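Local coordinates for protein sortase B (Streptococcus pyogenes, PDB 3PSQ) that is a class B sortase involved in pilus assembly, probably acting as a cysteine transpeptidase that joins surface proteins through an acyl-thioester intermediate, at residues Q53-N56 with N57-I61; A94-M97 with A98-M102; A143-S146 with L147-N150. All coordinates share one frame; numbering follows the deposited sequence.

Interaction 1: residues Q53-N56 with N57-I61; sequences QGEN and NLEYI. With ZN (zinc ion), chain P.
Glu55 and Glu59, four residues apart round the loop after strand 48-53, bind the same zinc ion chiefly through one carboxylate oxygen each: Glu55 OE2 lies 2.1 Å from it and Glu59 OE2 1.9 Å. Glu55 OE1 stays at a longer 2.6 Å, making Glu55 an asymmetric, nearly bidentate ligand. Glu59 runs straight out, extended from chi1 (173°) onward, whereas Glu55 folds back at chi2, and their carboxylate planes stand 77° apart. Glu59 OE1 accepts from Glu55 N, although its position is less certain. Asp35 and water 2 complete the ligand set, and Lys63 also binds Glu59 OE2.

Asn56 shapes the bend. With CG between its own N and carbonyl carbon (chi1 59°), the short amide turns OD1 toward the chain ahead. There it takes Leu58 N at 2.8 Å in the carbonyl plane, forming an Asx turn, and also Glu59 N, tilted from that plane. Tyr60 sets the edge of its ring against Gly54, CE2 to CA 3.8 Å, while its hydroxyl bonds Asn33 and Asp35, probably steadying that zinc ligand. Glu55 OE1 and Glu59 OE2 are 3.4 Å apart, so the zinc and Lys63 probably offset repulsion between like charges.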
loop_
_atom_site.group_PDB
_atom_site.type_symbol
_atom_site.label_atom_id
_atom_site.label_comp_id
_atom_site.label_asym_id
_atom_site.label_seq_id
_atom_site.Cartn_x
_atom_site.Cartn_y
_atom_site.Cartn_z
ATOM N N GLN A 53 4.110 -0.237 -11.169
ATOM C CA GLN A 53 3.369 0.992 -11.334
ATOM C C GLN A 53 2.895 1.086 -12.769
ATOM O O GLN A 53 3.708 0.984 -13.707
ATOM C CB GLN A 53 4.214 2.219 -11.015
ATOM C CG GLN A 53 3.447 3.538 -11.261
ATOM C CD GLN A 53 4.312 4.749 -10.985
ATOM O OE1 GLN A 53 5.267 5.010 -11.710
ATOM N NE2 GLN A 53 3.985 5.489 -9.928
ATOM N N GLY A 54 1.588 1.298 -12.949
ATOM C CA GLY A 54 1.063 1.470 -14.305
ATOM C C GLY A 54 1.036 2.919 -14.752
ATOM O O GLY A 54 1.345 3.823 -13.949
ATOM N N GLU A 55 0.633 3.147 -16.008
ATOM C CA GLU A 55 0.505 4.513 -16.564
ATOM C C GLU A 55 -0.778 5.155 -16.090
ATOM O O GLU A 55 -0.952 6.377 -16.218
ATOM C CB GLU A 55 0.576 4.511 -18.082
ATOM C CG GLU A 55 1.941 3.987 -18.650
ATOM C CD GLU A 55 2.039 2.454 -18.652
ATOM O OE1 GLU A 55 1.432 1.835 -19.541
ATOM O OE2 GLU A 55 2.750 1.865 -17.789
ATOM N N ASN A 56 -1.660 4.325 -15.523
ATOM C CA ASN A 56 -2.902 4.745 -14.895
ATOM C C ASN A 56 -3.243 3.699 -13.837
ATOM O O ASN A 56 -2.533 2.707 -13.722
ATOM C CB ASN A 56 -4.036 4.853 -15.939
ATOM C CG ASN A 56 -4.301 3.527 -16.673
ATOM O OD1 ASN A 56 -4.743 2.570 -16.071
ATOM N ND2 ASN A 56 -4.001 3.473 -17.975
ATOM N N ASN A 57 -4.339 3.887 -13.100
ATOM C CA ASN A 57 -4.692 2.987 -12.017
ATOM C C ASN A 57 -5.677 1.883 -12.388
ATOM O O ASN A 57 -6.202 1.195 -11.516
ATOM C CB ASN A 57 -5.220 3.760 -10.820
ATOM C CG ASN A 57 -4.136 4.591 -10.134
ATOM O OD1 ASN A 57 -2.933 4.316 -10.258
ATOM N ND2 ASN A 57 -4.566 5.607 -9.388
ATOM N N LEU A 58 -5.931 1.709 -13.679
ATOM C CA LEU A 58 -6.831 0.633 -14.126
ATOM C C LEU A 58 -6.040 -0.476 -14.839
ATOM O O LEU A 58 -6.472 -1.610 -14.859
ATOM C CB LEU A 58 -7.944 1.195 -15.043
ATOM C CG LEU A 58 -8.893 2.290 -14.467
ATOM C CD1 LEU A 58 -9.819 2.892 -15.491
ATOM C CD2 LEU A 58 -9.732 1.787 -13.374
ATOM N N GLU A 59 -4.864 -0.131 -15.364
ATOM C CA GLU A 59 -4.009 -1.010 -16.145
ATOM C C GLU A 59 -3.775 -2.449 -15.609
ATOM O O GLU A 59 -3.707 -3.421 -16.397
ATOM C CB GLU A 59 -2.661 -0.323 -16.443
ATOM C CG GLU A 59 -1.584 -1.246 -17.123
ATOM C CD GLU A 59 -0.273 -0.516 -17.331
ATOM O OE1 GLU A 59 -0.139 0.600 -16.792
ATOM O OE2 GLU A 59 0.637 -1.043 -18.003
ATOM N N TYR A 60 -3.649 -2.569 -14.300
ATOM C CA TYR A 60 -3.341 -3.843 -13.674
ATOM C C TYR A 60 -4.542 -4.583 -13.075
ATOM O O TYR A 60 -4.360 -5.514 -12.314
ATOM C CB TYR A 60 -2.151 -3.720 -12.656
ATOM C CG TYR A 60 -0.847 -3.649 -13.419
ATOM C CD1 TYR A 60 -0.224 -4.793 -13.846
ATOM C CD2 TYR A 60 -0.311 -2.424 -13.827
ATOM C CE1 TYR A 60 0.910 -4.733 -14.630
ATOM C CE2 TYR A 60 0.843 -2.357 -14.595
ATOM C CZ TYR A 60 1.445 -3.517 -14.993
ATOM O OH TYR A 60 2.591 -3.506 -15.766
ATOM N N ILE A 61 -5.763 -4.183 -13.411
ATOM C CA ILE A 61 -6.938 -5.023 -13.101
ATOM C C ILE A 61 -6.827 -6.447 -13.683
ATOM O O ILE A 61 -7.086 -7.400 -12.989
ATOM C CB ILE A 61 -8.266 -4.389 -13.610
ATOM C CG1 ILE A 61 -8.578 -3.078 -12.877
ATOM C CG2 ILE A 61 -9.430 -5.389 -13.523
ATOM C CD1 ILE A 61 -9.596 -2.218 -13.596
HETATM ZN ZN ZN P . 2.378 -0.165 -18.106
HETATM O O HOH W 1 -0.394 2.585 -11.238
HETATM O O HOH W 2 3.378 -1.048 -19.655
HETATM O O HOH W 3 -2.520 0.103 -12.595
#

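Interaction 2: residues A94-M97 with A98-M102; sequences AHHM and AGNVM. With ZN (zinc ion), chain L; ZN (zinc ion), chain R; ACY (acetic acid), chain H.
His95 O and Gly99 N, 2.7 Å apart, make the first helical bond of a chain that leaves Ala94 extended and enters helix 96-102 with His95 as N-cap, and Val101 N to Met97 O carries the same pattern on. Ala94 and Gly99 come close at this entry, where Ala94 CB rests 3.5 Å from Gly99 N and also meets Ala98 CB; small residues suit so tight a start.

His96 and Asn100, one helical turn apart, form the polar side. His96 O accepts twice from Asn100, from opposite faces of its carbonyl plane: from the backbone N, and from ND2 at 3.1 Å. The latter bond is nearly straight (171°), with His96 O in the amide plane of Asn100. This holds the amide 3.4 Å from His96 CE1 through ND2, ring and amide planes 63° apart; ND2 also serves Asp192.

A chi1 of 165° swings the His96 ring away from its own amide nitrogen, and ND1 binds a zinc ion at 2.0 Å. Water 4, Cys190 and Asp192 are the other ligands. His95 ND1 binds a second zinc ion at 1.9 Å; NE2, across the ring, pairs with the Asn57 carbonyl. An acetate, probably from the crystallisation liquor, shares this zinc, and its OXT also accepts from His96 N at the helix start. On another side Met97 CE packs on Val101 CG2, 4.2 Å away.

A histidine at the end of strand 89-93, just before a helix, with a cysteine at the end of strand 184-190, is the pattern of the sortase active site. His95 and Cys190 are the predicted proton donor/acceptor and nucleophile; in this crystal Cys190 is a zinc ligand, together with His96 and Asp192.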
loop_
_atom_site.group_PDB
_atom_site.type_symbol
_atom_site.label_atom_id
_atom_site.label_comp_id
_atom_site.label_asym_id
_atom_site.label_seq_id
_atom_site.Cartn_x
_atom_site.Cartn_y
_atom_site.Cartn_z
ATOM N N ALA A 94 -4.717 -2.594 -4.574
ATOM C CA ALA A 94 -5.137 -3.755 -5.392
ATOM C C ALA A 94 -6.615 -3.628 -5.685
ATOM O O ALA A 94 -7.382 -3.273 -4.801
ATOM C CB ALA A 94 -4.822 -5.116 -4.700
ATOM N N HIS A 95 -7.001 -3.851 -6.943
ATOM C CA HIS A 95 -8.408 -3.940 -7.290
ATOM C C HIS A 95 -9.032 -5.214 -6.708
ATOM O O HIS A 95 -8.358 -6.035 -6.072
ATOM C CB HIS A 95 -8.588 -3.883 -8.820
ATOM C CG HIS A 95 -8.408 -2.506 -9.378
ATOM N ND1 HIS A 95 -9.424 -1.572 -9.388
ATOM C CD2 HIS A 95 -7.329 -1.899 -9.930
ATOM C CE1 HIS A 95 -8.978 -0.449 -9.921
ATOM N NE2 HIS A 95 -7.708 -0.616 -10.236
ATOM N N HIS A 96 -10.332 -5.370 -6.909
ATOM C CA HIS A 96 -11.066 -6.430 -6.229
ATOM C C HIS A 96 -10.436 -7.816 -6.322
ATOM O O HIS A 96 -10.256 -8.480 -5.291
ATOM C CB HIS A 96 -12.528 -6.456 -6.726
ATOM C CG HIS A 96 -13.282 -7.707 -6.372
ATOM N ND1 HIS A 96 -13.879 -7.891 -5.144
ATOM C CD2 HIS A 96 -13.588 -8.804 -7.106
ATOM C CE1 HIS A 96 -14.510 -9.059 -5.126
ATOM N NE2 HIS A 96 -14.345 -9.633 -6.305
ATOM N N MET A 97 -10.126 -8.291 -7.526
ATOM C CA MET A 97 -9.556 -9.632 -7.644
ATOM C C MET A 97 -8.167 -9.764 -6.998
ATOM O O MET A 97 -7.978 -10.648 -6.144
ATOM C CB MET A 97 -9.537 -10.161 -9.096
ATOM C CG MET A 97 -10.930 -10.451 -9.698
ATOM S SD MET A 97 -11.874 -11.763 -8.828
ATOM C CE MET A 97 -10.522 -12.857 -8.288
ATOM N N ALA A 98 -7.206 -8.927 -7.427
ATOM C CA ALA A 98 -5.877 -8.925 -6.850
ATOM C C ALA A 98 -5.884 -8.701 -5.334
ATOM O O ALA A 98 -5.015 -9.200 -4.628
ATOM C CB ALA A 98 -4.981 -7.908 -7.518
ATOM N N GLY A 99 -6.856 -7.951 -4.837
ATOM C CA GLY A 99 -6.930 -7.693 -3.422
ATOM C C GLY A 99 -7.314 -8.963 -2.683
ATOM O O GLY A 99 -6.669 -9.324 -1.681
ATOM N N ASN A 100 -8.384 -9.625 -3.151
ATOM C CA ASN A 100 -8.770 -10.925 -2.629
ATOM C C ASN A 100 -7.652 -11.961 -2.772
ATOM O O ASN A 100 -7.420 -12.724 -1.863
ATOM C CB ASN A 100 -10.056 -11.441 -3.301
ATOM C CG ASN A 100 -11.328 -10.940 -2.604
ATOM O OD1 ASN A 100 -11.823 -11.573 -1.684
ATOM N ND2 ASN A 100 -11.855 -9.800 -3.052
ATOM N N VAL A 101 -6.944 -11.973 -3.893
ATOM C CA VAL A 101 -5.872 -12.954 -4.084
ATOM C C VAL A 101 -4.582 -12.663 -3.263
ATOM O O VAL A 101 -3.997 -13.587 -2.671
ATOM C CB VAL A 101 -5.550 -13.152 -5.574
ATOM C CG1 VAL A 101 -4.387 -14.148 -5.764
ATOM C CG2 VAL A 101 -6.839 -13.646 -6.345
ATOM N N MET A 102 -4.167 -11.385 -3.197
ATOM C CA MET A 102 -2.864 -11.045 -2.642
ATOM C C MET A 102 -2.881 -10.322 -1.293
ATOM O O MET A 102 -1.971 -10.512 -0.479
ATOM C CB MET A 102 -2.027 -10.286 -3.672
ATOM C CG MET A 102 -1.862 -11.051 -4.974
ATOM S SD MET A 102 -1.245 -10.040 -6.344
ATOM C CE MET A 102 0.450 -9.786 -5.810
HETATM ZN ZN ZN L . -13.914 -6.494 -3.645
HETATM ZN ZN ZN R . -11.349 -1.760 -9.222
HETATM C C ACY H . -11.502 -1.964 -6.495
HETATM O O ACY H . -10.997 -0.793 -6.516
HETATM O OXT ACY H . -11.758 -2.606 -7.541
HETATM C CH3 ACY H . -11.736 -2.648 -5.170
HETATM O O HOH W 4 -15.102 -4.813 -4.606
#

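Interaction 3: residues A143-S146 with L147-N150; sequences AFDS and LLFN
Asp145 pins a bend in the chain by offering one carboxylate oxygen to two successive backbone amides. OD1 receives Leu147 N at 2.9 Å, nearly along its C-O axis, and Leu148 N at 3.0 Å, from well above the carboxylate plane. Its CG stands opposite the backbone N (chi1 -165°), which carries the short acid over the amides ahead. OD1 also accepts from His165, and OD2 bonds Thr141, so this buried carboxylate is held at both oxygens.

The bond to Leu147 N defines an Asx turn, and a type I turn follows from Leu147 to Asn150. Together they open the long connection from strand 130-142 toward strand 184-190, the one that carries a helix in class B sortases; here Asn150 caps helix 151-155.

Leu147 gives its amide to the turn but sends its branched end away, toward His165 on helix 159-167. Phe149 returns to the acid: its ring lies obliquely against the methylene, CE2 to Asp145 CB 3.7 Å, and also touches Arg198 and Tyr93. A wide apolar ring can span from this methylene to Ile200 and Leu91 of the sheet. Water 5 spans the bend, donating to Asp145 O at 2.6 Å and accepting from Phe149 N.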
loop_
_atom_site.group_PDB
_atom_site.type_symbol
_atom_site.label_atom_id
_atom_site.label_comp_id
_atom_site.label_asym_id
_atom_site.label_seq_id
_atom_site.Cartn_x
_atom_site.Cartn_y
_atom_site.Cartn_z
ATOM N N ALA A 143 -14.981 3.470 -0.909
ATOM C CA ALA A 143 -14.418 3.845 -2.205
ATOM C C ALA A 143 -14.424 5.358 -2.408
ATOM O O ALA A 143 -13.716 5.865 -3.273
ATOM C CB ALA A 143 -15.194 3.154 -3.345
ATOM N N PHE A 144 -15.199 6.077 -1.588
ATOM C CA PHE A 144 -15.429 7.496 -1.831
ATOM C C PHE A 144 -14.794 8.380 -0.815
ATOM O O PHE A 144 -15.138 9.548 -0.742
ATOM C CB PHE A 144 -16.932 7.814 -2.015
ATOM C CG PHE A 144 -17.556 6.975 -3.085
ATOM C CD1 PHE A 144 -17.399 7.304 -4.444
ATOM C CD2 PHE A 144 -18.191 5.778 -2.747
ATOM C CE1 PHE A 144 -17.891 6.461 -5.425
ATOM C CE2 PHE A 144 -18.700 4.953 -3.719
ATOM C CZ PHE A 144 -18.544 5.282 -5.057
ATOM N N ASP A 145 -13.860 7.813 -0.039
ATOM C CA ASP A 145 -12.987 8.584 0.841
ATOM C C ASP A 145 -12.400 9.817 0.142
ATOM O O ASP A 145 -11.717 9.705 -0.877
ATOM C CB ASP A 145 -11.852 7.708 1.366
ATOM C CG ASP A 145 -11.139 8.347 2.543
ATOM O OD1 ASP A 145 -10.568 9.444 2.356
ATOM O OD2 ASP A 145 -11.161 7.764 3.649
ATOM N N SER A 146 -12.700 10.987 0.698
ATOM C CA SER A 146 -12.338 12.263 0.059
ATOM C C SER A 146 -10.843 12.627 0.128
ATOM O O SER A 146 -10.419 13.644 -0.429
ATOM C CB SER A 146 -13.170 13.396 0.638
ATOM O OG SER A 146 -12.801 13.612 1.995
ATOM N N LEU A 147 -10.031 11.792 0.759
ATOM C CA LEU A 147 -8.642 12.151 0.930
ATOM C C LEU A 147 -7.637 11.056 0.555
ATOM O O LEU A 147 -6.653 11.316 -0.123
ATOM C CB LEU A 147 -8.419 12.591 2.377
ATOM C CG LEU A 147 -7.012 13.103 2.681
ATOM C CD1 LEU A 147 -6.732 14.317 1.802
ATOM C CD2 LEU A 147 -6.878 13.436 4.161
ATOM N N LEU A 148 -7.901 9.833 1.001
ATOM C CA LEU A 148 -6.867 8.814 1.123
ATOM C C LEU A 148 -6.544 8.040 -0.165
ATOM O O LEU A 148 -5.572 7.279 -0.193
ATOM C CB LEU A 148 -7.198 7.852 2.281
ATOM C CG LEU A 148 -7.120 8.511 3.658
ATOM C CD1 LEU A 148 -7.557 7.559 4.742
ATOM C CD2 LEU A 148 -5.711 9.044 3.936
ATOM N N PHE A 149 -7.329 8.250 -1.221
ATOM C CA PHE A 149 -7.052 7.571 -2.500
ATOM C C PHE A 149 -6.486 8.513 -3.530
ATOM O O PHE A 149 -6.375 8.177 -4.697
ATOM C CB PHE A 149 -8.269 6.776 -3.013
ATOM C CG PHE A 149 -8.726 5.703 -2.043
ATOM C CD1 PHE A 149 -7.950 4.590 -1.811
ATOM C CD2 PHE A 149 -9.886 5.857 -1.312
ATOM C CE1 PHE A 149 -8.334 3.639 -0.903
ATOM C CE2 PHE A 149 -10.282 4.891 -0.401
ATOM C CZ PHE A 149 -9.497 3.783 -0.191
ATOM N N ASN A 150 -6.063 9.688 -3.077
ATOM C CA ASN A 150 -5.427 10.655 -3.947
ATOM C C ASN A 150 -4.173 11.250 -3.272
ATOM O O ASN A 150 -4.270 12.115 -2.390
ATOM C CB ASN A 150 -6.419 11.751 -4.342
ATOM C CG ASN A 150 -5.864 12.675 -5.443
ATOM O OD1 ASN A 150 -4.664 12.877 -5.515
ATOM N ND2 ASN A 150 -6.744 13.237 -6.290
HETATM O O HOH W 5 -9.524 10.180 -2.152
#

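Overall arrangement
Interactions 1 and 2 meet directly beside the predicted catalytic histidine. Their centres are 13 Å apart, yet the bend of 57-61 brings Asn57 O within 2.7 Å of His95 NE2, a probable hydrogen bond, and Ile61 CG1 within 3.4 Å of His95 CD2. The end of the loop away from its zinc thus lies against this histidine. Interaction 3 stands apart: its centre is 17 Å from interaction 1 and 18 Å from interaction 2, with nearest atoms about 6 and 8 Å away. Its Ala143 and Phe149 touch Arg198, the predicted transition-state stabiliser. Loop 53-61 therefore adjoins His95 and loop 143-150 adjoins Arg198, two of the three predicted active-site residues.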